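Esterase Rv0045c (Mycobacterium tuberculosis, PDB 6WYN) hydrolyses carboxylic esters, preferring short straight-chain alkyl esters such as butanoates, and is likely involved in ester and lipid metabolism. Local coordinates at residues Met154-Leu159 with Ser183-His188; Leu275-Ser280 with Gln287-Leu292. One frame throughout, in Å; residues are numbered along the deposited sequence.

Contact 1 of 2, residues Met154-Leu159 with Ser183-His188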
ATOM      1  N   MET A 154       3.921   0.327   1.650  1.00 11.84           N
ATOM      2  CA  MET A 154       3.393   0.537   3.021  1.00 13.80           C
ATOM      3  C   MET A 154       2.966  -0.809   3.645  1.00 15.30           C
ATOM      4  O   MET A 154       2.241  -1.606   2.996  1.00 11.98           O
ATOM      5  CB  MET A 154       2.211   1.501   2.979  1.00 14.28           C
ATOM      6  CG  MET A 154       1.692   1.836   4.339  1.00 16.08           C
ATOM      7  SD  MET A 154       0.087   1.060   4.516  1.00 18.45           S
ATOM      8  CE  MET A 154      -0.356   1.491   6.198  1.00 19.85           C
ATOM      9  N   SER A 155       3.332  -1.046   4.900  1.00 15.44           N
ATOM     10  CA  SER A 155       2.907  -2.268   5.667  1.00 17.05           C
ATOM     11  C   SER A 155       3.069  -3.575   4.822  1.00 15.18           C
ATOM     12  O   SER A 155       4.185  -3.898   4.454  1.00 16.28           O
ATOM     13  CB  SER A 155       1.541  -2.084   6.255  1.00 17.52           C
ATOM     14  OG  SER A 155       1.408  -2.916   7.414  1.00 21.63           O
ATOM     15  N   LEU A 156       2.037  -4.358   4.551  1.00 15.03           N
ATOM     16  CA  LEU A 156       2.173  -5.582   3.707  1.00 15.68           C
ATOM     17  C   LEU A 156       2.918  -5.282   2.396  1.00 13.70           C
ATOM     18  O   LEU A 156       3.770  -6.065   1.982  1.00 13.97           O
ATOM     19  CB  LEU A 156       0.760  -6.082   3.417  1.00 17.38           C
ATOM     20  CG  LEU A 156       0.642  -7.360   2.588  1.00 18.79           C
ATOM     21  CD1 LEU A 156       1.409  -8.532   3.230  1.00 19.57           C
ATOM     22  CD2 LEU A 156      -0.834  -7.713   2.447  1.00 18.53           C
ATOM     23  N   GLY A 157       2.606  -4.150   1.768  1.00 11.53           N
ATOM     24  CA  GLY A 157       3.309  -3.664   0.582  1.00 12.18           C
ATOM     25  C   GLY A 157       4.787  -3.495   0.770  1.00 12.34           C
ATOM     26  O   GLY A 157       5.531  -3.792  -0.177  1.00 13.03           O
ATOM     27  N   GLY A 158       5.230  -2.939   1.911  1.00 13.58           N
ATOM     28  CA  GLY A 158       6.668  -2.768   2.193  1.00 12.45           C
ATOM     29  C   GLY A 158       7.413  -4.105   2.301  1.00 12.49           C
ATOM     30  O   GLY A 158       8.556  -4.200   1.779  1.00 13.45           O
ATOM     31  N   LEU A 159       6.809  -5.102   2.935  1.00 12.58           N
ATOM     32  CA  LEU A 159       7.435  -6.456   3.057  1.00 14.05           C
ATOM     33  C   LEU A 159       7.405  -7.134   1.670  1.00 14.28           C
ATOM     34  O   LEU A 159       8.414  -7.747   1.281  1.00 13.06           O
ATOM     35  CB  LEU A 159       6.697  -7.261   4.129  1.00 14.45           C
ATOM     36  CG  LEU A 159       6.624  -6.601   5.509  1.00 16.45           C
ATOM     37  CD1 LEU A 159       6.218  -7.600   6.557  1.00 17.53           C
ATOM     38  CD2 LEU A 159       7.956  -5.975   5.884  1.00 16.77           C
ATOM     39  N   SER A 183       9.667  -7.543  11.652  1.00 15.28           N
ATOM     40  CA  SER A 183       9.277  -7.774  13.070  1.00 16.61           C
ATOM     41  C   SER A 183       7.942  -7.090  13.381  1.00 15.98           C
ATOM     42  O   SER A 183       7.105  -7.673  14.094  1.00 16.29           O
ATOM     43  CB  SER A 183      10.376  -7.343  14.015  1.00 15.93           C
ATOM     44  OG  SER A 183      11.580  -8.027  13.700  1.00 16.18           O
ATOM     45  N   ALA A 184       7.735  -5.863  12.895  1.00 15.41           N
ATOM     46  CA  ALA A 184       6.537  -5.076  13.253  1.00 15.49           C
ATOM     47  C   ALA A 184       5.287  -5.750  12.686  1.00 15.01           C
ATOM     48  O   ALA A 184       4.258  -5.862  13.391  1.00 15.68           O
ATOM     49  CB  ALA A 184       6.704  -3.660  12.745  1.00 15.92           C
ATOM     50  N   LEU A 185       5.321  -6.181  11.438  1.00 16.60           N
ATOM     51  CA  LEU A 185       4.112  -6.834  10.872  1.00 17.18           C
ATOM     52  C   LEU A 185       3.921  -8.210  11.536  1.00 15.47           C
ATOM     53  O   LEU A 185       2.796  -8.572  11.766  1.00 15.06           O
ATOM     54  CB  LEU A 185       4.224  -6.956   9.343  1.00 19.11           C
ATOM     55  CG  LEU A 185       2.907  -7.325   8.642  1.00 21.63           C
ATOM     56  CD1 LEU A 185       1.732  -6.546   9.177  1.00 25.45           C
ATOM     57  CD2 LEU A 185       3.001  -7.080   7.136  1.00 24.78           C
ATOM     58  N   GLN A 186       4.979  -8.949  11.822  1.00 17.27           N
ATOM     59  CA  GLN A 186       4.867 -10.237  12.574  1.00 20.12           C
ATOM     60  C   GLN A 186       4.098  -9.994  13.881  1.00 19.69           C
ATOM     61  O   GLN A 186       3.163 -10.740  14.192  1.00 18.06           O
ATOM     62  CB  GLN A 186       6.254 -10.811  12.849  1.00 23.92           C
ATOM     63  CG  GLN A 186       6.236 -12.226  13.424  1.00 30.80           C
ATOM     64  CD  GLN A 186       7.616 -12.839  13.352  1.00 33.67           C
ATOM     65  OE1 GLN A 186       8.623 -12.223  13.696  1.00 39.85           O
ATOM     66  NE2 GLN A 186       7.680 -14.061  12.879  1.00 38.60           N
ATOM     67  N   ARG A 187       4.458  -8.965  14.647  1.00 19.75           N
ATOM     68  CA  ARG A 187       3.754  -8.680  15.934  1.00 21.36           C
ATOM     69  C   ARG A 187       2.270  -8.392  15.622  1.00 21.83           C
ATOM     70  O   ARG A 187       1.374  -8.927  16.338  1.00 22.53           O
ATOM     71  CB  ARG A 187       4.544  -7.565  16.662  1.00 24.59           C
ATOM     72  CG  ARG A 187       3.857  -6.854  17.828  1.00 28.59           C
ATOM     73  CD  ARG A 187       4.600  -5.593  18.349  1.00 27.49           C
ATOM     74  NE  ARG A 187       6.024  -5.809  18.204  1.00 27.24           N
ATOM     75  CZ  ARG A 187       6.868  -5.100  17.449  1.00 23.84           C
ATOM     76  NH1 ARG A 187       6.503  -3.991  16.825  1.00 24.79           N
ATOM     77  NH2 ARG A 187       8.121  -5.499  17.373  1.00 24.59           N
ATOM     78  N   HIS A 188       1.943  -7.588  14.606  1.00 20.86           N
ATOM     79  CA  HIS A 188       0.516  -7.319  14.234  1.00 22.84           C
ATOM     80  C   HIS A 188      -0.234  -8.608  13.841  1.00 23.03           C
ATOM     81  O   HIS A 188      -1.392  -8.785  14.258  1.00 24.58           O
ATOM     82  CB  HIS A 188       0.425  -6.297  13.095  1.00 25.21           C
ATOM     83  CG  HIS A 188      -0.967  -5.943  12.689  1.00 26.38           C
ATOM     84  ND1 HIS A 188      -1.760  -5.077  13.427  1.00 32.22           N
ATOM     85  CD2 HIS A 188      -1.707  -6.313  11.623  1.00 29.88           C
ATOM     86  CE1 HIS A 188      -2.938  -4.937  12.846  1.00 32.16           C
ATOM     87  NE2 HIS A 188      -2.930  -5.683  11.732  1.00 33.82           N
TER
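This is a buried, apolar helix-to-helix contact beside the inferred catalytic serine of an alpha/beta hydrolase. Leu185, in the first turns of helix 182-200, points into the start of helix 156-167 and meets Ser155, Leu156 and Leu159. It supplies 85 of the 150 Å² buried between the segments. With CG anti to the backbone N (chi1 -167°), Leu185 extends toward Met154-Leu159 and both of its methyls reach that segment. CD2 goes to the helix: it lies 3.3 Å from Leu159 CD1, a tight carbon pair, and 3.8 Å from Leu156 CA. Leu159 CD1 also sits 3.5 Å from Leu185 CB, so this one methyl is pressed against both the root and one branch of Leu185. The other methyl, CD1, stands 4.0 Å from Ser155 OG.

Ser155 is the inferred nucleophile. It occupies the sharp turn between strand 150-154 and helix 156-167, with a positive phi of 46°. This is consistent with the nucleophile elbow of the GxSxG motif. Ser155 OG is hydrogen-bonded to His310 NE2. Leu156 reaches Pro130 and Asn133 of helix 130-144, and its side chain comes within about 4 Å of Gly91, a site of substrate selectivity, between nearest atoms.

No hydrogen bond crosses the contact. Leu185 thus gives the nucleophile hydroxyl a hydrocarbon neighbour that can neither donate nor accept a hydrogen bond, and it does not compete with His310 for that oxygen.

Contact 2 of 2, residues Leu275-Ser280 with Gln287-Leu292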
ATOM      1  N   LEU A 275      13.269   4.172   5.845  1.00 12.94           N
ATOM      2  CA  LEU A 275      12.029   3.882   6.574  1.00 13.45           C
ATOM      3  C   LEU A 275      11.349   5.203   6.823  1.00 13.09           C
ATOM      4  O   LEU A 275      12.065   6.190   7.137  1.00 14.10           O
ATOM      5  CB  LEU A 275      12.365   3.144   7.879  1.00 14.63           C
ATOM      6  CG  LEU A 275      11.245   2.938   8.894  1.00 13.92           C
ATOM      7  CD1 LEU A 275      10.190   1.994   8.322  1.00 14.49           C
ATOM      8  CD2 LEU A 275      11.816   2.351  10.183  1.00 16.10           C
ATOM      9  N   VAL A 276      10.023   5.200   6.754  1.00 11.57           N
ATOM     10  CA  VAL A 276       9.176   6.364   7.094  1.00 13.15           C
ATOM     11  C   VAL A 276       8.263   5.892   8.199  1.00 15.01           C
ATOM     12  O   VAL A 276       7.448   4.970   7.896  1.00 14.96           O
ATOM     13  CB  VAL A 276       8.397   6.929   5.889  1.00 14.18           C
ATOM     14  CG1 VAL A 276       7.543   8.132   6.298  1.00 15.03           C
ATOM     15  CG2 VAL A 276       9.313   7.310   4.747  1.00 13.66           C
ATOM     16  N   ARG A 277       8.356   6.483   9.394  1.00 11.76           N
ATOM     17  CA  ARG A 277       7.388   6.138  10.449  1.00 14.59           C
ATOM     18  C   ARG A 277       6.355   7.246  10.590  1.00 13.90           C
ATOM     19  O   ARG A 277       6.694   8.433  10.388  1.00 14.09           O
ATOM     20  CB  ARG A 277       8.052   5.915  11.819  1.00 15.22           C
ATOM     21  CG  ARG A 277       8.834   4.621  11.975  1.00 16.26           C
ATOM     22  CD  ARG A 277       9.353   4.446  13.414  1.00 16.57           C
ATOM     23  NE  ARG A 277       8.225   4.755  14.272  1.00 19.34           N
ATOM     24  CZ  ARG A 277       8.193   5.740  15.195  1.00 24.90           C
ATOM     25  NH1 ARG A 277       9.298   6.409  15.473  1.00 26.12           N
ATOM     26  NH2 ARG A 277       7.058   6.049  15.832  1.00 23.38           N
ATOM     27  N   GLY A 278       5.183   6.865  11.028  1.00 13.79           N
ATOM     28  CA  GLY A 278       4.190   7.780  11.610  1.00 15.16           C
ATOM     29  C   GLY A 278       4.537   8.060  13.061  1.00 16.57           C
ATOM     30  O   GLY A 278       4.659   7.099  13.817  1.00 15.43           O
ATOM     31  N   GLY A 279       4.782   9.331  13.387  1.00 17.03           N
ATOM     32  CA  GLY A 279       5.065   9.837  14.752  1.00 17.37           C
ATOM     33  C   GLY A 279       4.007   9.490  15.784  1.00 17.75           C
ATOM     34  O   GLY A 279       4.373   9.333  16.948  1.00 18.32           O
ATOM     35  N   SER A 280       2.748   9.344  15.387  1.00 17.61           N
ATOM     36  CA  SER A 280       1.634   8.881  16.252  1.00 18.47           C
ATOM     37  C   SER A 280       1.355   7.382  16.049  1.00 18.93           C
ATOM     38  O   SER A 280       0.353   6.912  16.515  1.00 22.31           O
ATOM     39  CB  SER A 280       0.404   9.681  16.024  1.00 18.78           C
ATOM     40  OG  SER A 280       0.730  11.041  16.246  1.00 23.06           O
ATOM     41  N   GLN A 287      13.337  -0.183  18.808  1.00 15.43           N
ATOM     42  CA  GLN A 287      14.085  -1.448  18.662  1.00 17.42           C
ATOM     43  C   GLN A 287      13.862  -2.042  17.250  1.00 14.49           C
ATOM     44  O   GLN A 287      14.836  -2.545  16.628  1.00 13.24           O
ATOM     45  CB  GLN A 287      13.620  -2.410  19.772  1.00 21.88           C
ATOM     46  CG  GLN A 287      14.744  -3.290  20.287  1.00 34.01           C
ATOM     47  CD  GLN A 287      15.768  -2.593  21.176  1.00 37.56           C
ATOM     48  OE1 GLN A 287      15.535  -2.390  22.368  1.00 43.98           O
ATOM     49  NE2 GLN A 287      16.957  -2.344  20.633  1.00 30.50           N
ATOM     50  N   ASP A 288      12.633  -1.999  16.741  1.00 14.65           N
ATOM     51  CA  ASP A 288      12.364  -2.415  15.333  1.00 15.37           C
ATOM     52  C   ASP A 288      13.304  -1.670  14.377  1.00 14.96           C
ATOM     53  O   ASP A 288      13.914  -2.288  13.507  1.00 13.79           O
ATOM     54  CB  ASP A 288      10.903  -2.179  14.964  1.00 16.25           C
ATOM     55  CG  ASP A 288       9.906  -3.114  15.635  1.00 18.88           C
ATOM     56  OD1 ASP A 288      10.334  -4.225  16.138  1.00 20.43           O
ATOM     57  OD2 ASP A 288       8.707  -2.724  15.707  1.00 20.38           O
ATOM     58  N   THR A 289      13.420  -0.361  14.533  1.00 15.44           N
ATOM     59  CA  THR A 289      14.214   0.489  13.625  1.00 15.34           C
ATOM     60  C   THR A 289      15.672   0.125  13.755  1.00 14.62           C
ATOM     61  O   THR A 289      16.363   0.003  12.729  1.00 13.64           O
ATOM     62  CB  THR A 289      13.999   1.982  13.900  1.00 15.10           C
ATOM     63  OG1 THR A 289      12.607   2.267  13.938  1.00 14.67           O
ATOM     64  CG2 THR A 289      14.698   2.798  12.851  1.00 15.48           C
ATOM     65  N   ALA A 290      16.160  -0.058  14.988  1.00 14.13           N
ATOM     66  CA  ALA A 290      17.565  -0.471  15.188  1.00 12.91           C
ATOM     67  C   ALA A 290      17.813  -1.843  14.555  1.00 12.43           C
ATOM     68  O   ALA A 290      18.910  -2.064  14.005  1.00 12.86           O
ATOM     69  CB  ALA A 290      17.887  -0.474  16.677  1.00 12.85           C
ATOM     70  N   GLU A 291      16.889  -2.774  14.698  1.00 13.24           N
ATOM     71  CA  GLU A 291      17.049  -4.149  14.109  1.00 14.37           C
ATOM     72  C   GLU A 291      17.173  -4.015  12.590  1.00 13.87           C
ATOM     73  O   GLU A 291      18.072  -4.603  11.957  1.00 14.85           O
ATOM     74  CB  GLU A 291      15.875  -5.032  14.562  1.00 16.47           C
ATOM     75  CG  GLU A 291      15.851  -6.423  13.926  1.00 16.74           C
ATOM     76  CD  GLU A 291      14.655  -7.260  14.298  1.00 17.58           C
ATOM     77  OE1 GLU A 291      14.833  -8.514  14.403  1.00 19.47           O
ATOM     78  OE2 GLU A 291      13.565  -6.674  14.566  1.00 16.68           O
ATOM     79  N   LEU A 292      16.362  -3.156  12.003  1.00 13.69           N
ATOM     80  CA  LEU A 292      16.414  -2.946  10.538  1.00 14.02           C
ATOM     81  C   LEU A 292      17.767  -2.346  10.156  1.00 15.00           C
ATOM     82  O   LEU A 292      18.389  -2.811   9.160  1.00 15.68           O
ATOM     83  CB  LEU A 292      15.261  -2.044  10.124  1.00 14.67           C
ATOM     84  CG  LEU A 292      15.204  -1.695   8.647  1.00 15.86           C
ATOM     85  CD1 LEU A 292      15.127  -2.945   7.801  1.00 18.04           C
ATOM     86  CD2 LEU A 292      14.020  -0.800   8.383  1.00 16.60           C
TER
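Arg277 carries the flat group of this contact, but its guanidinium puts neither a face nor an edge against Gln287-Leu292. The aliphatic part of the chain does the touching: Arg277 CD lies 4.0 Å from Thr289 OG1. A bend at chi3 (46°) then turns the guanidinium off this line, and its NH2 is hydrogen-bonded to Ser281 O. The other flat group, the Asp288 carboxylate, makes no contact with the strand and packs instead against helix 182-200.

Leu275 makes the rest of the contact. Its CD2 is 3.8 Å from Thr289 OG1 and 4.0 Å from Thr289 CG2, so one methyl rests against both branches of the threonine. The same CD2 meets Leu292 CD2 at 4.2 Å, one turn further along the helix. Thr289 holds OG1 beside its own backbone N (chi1 -51°), where it is hydrogen-bonded to Thr285 O.

Strand 275-278 and helix 287-292 run antiparallel at 178°, with axes 11.2 Å apart. They are the first strand and the helix of a beta-alpha-beta crossover that returns to strand 299-305. At the end of strand 273-278, Gly278 N is hydrogen-bonded to OD1 of Asp179, an inferred active-site residue that the Arg277 side chain also touches.

No hydrogen bond joins the two segments. The Thr289 hydroxyl is engaged within its own helix region, so toward the strand it serves as a packing surface, and the contact between the two segments is van der Waals packing.

Overall arrangement
Both contacts belong to the alpha/beta hydrolase core fold, and their centres lie about 11 Å apart. The four touching residues of contact 1 are all buried, and it packs helix against helix. Contact 2 is only partly buried, lies further from the centre of the chain, and packs helix against sheet. Neither has a hydrogen bond between its own segments. Polar bonds appear where the contacts meet: helix 182-200 of contact 1 and helix 286-295 of contact 2 are joined by the Arg187-Asp288 salt bridge and by a probable hydrogen bond from Ser183 OG to Glu291 OE2. Contact 1 holds the inferred nucleophile, Ser155, while contact 2 reaches Asp179, an inferred active-site residue, through Gly278 and Arg277.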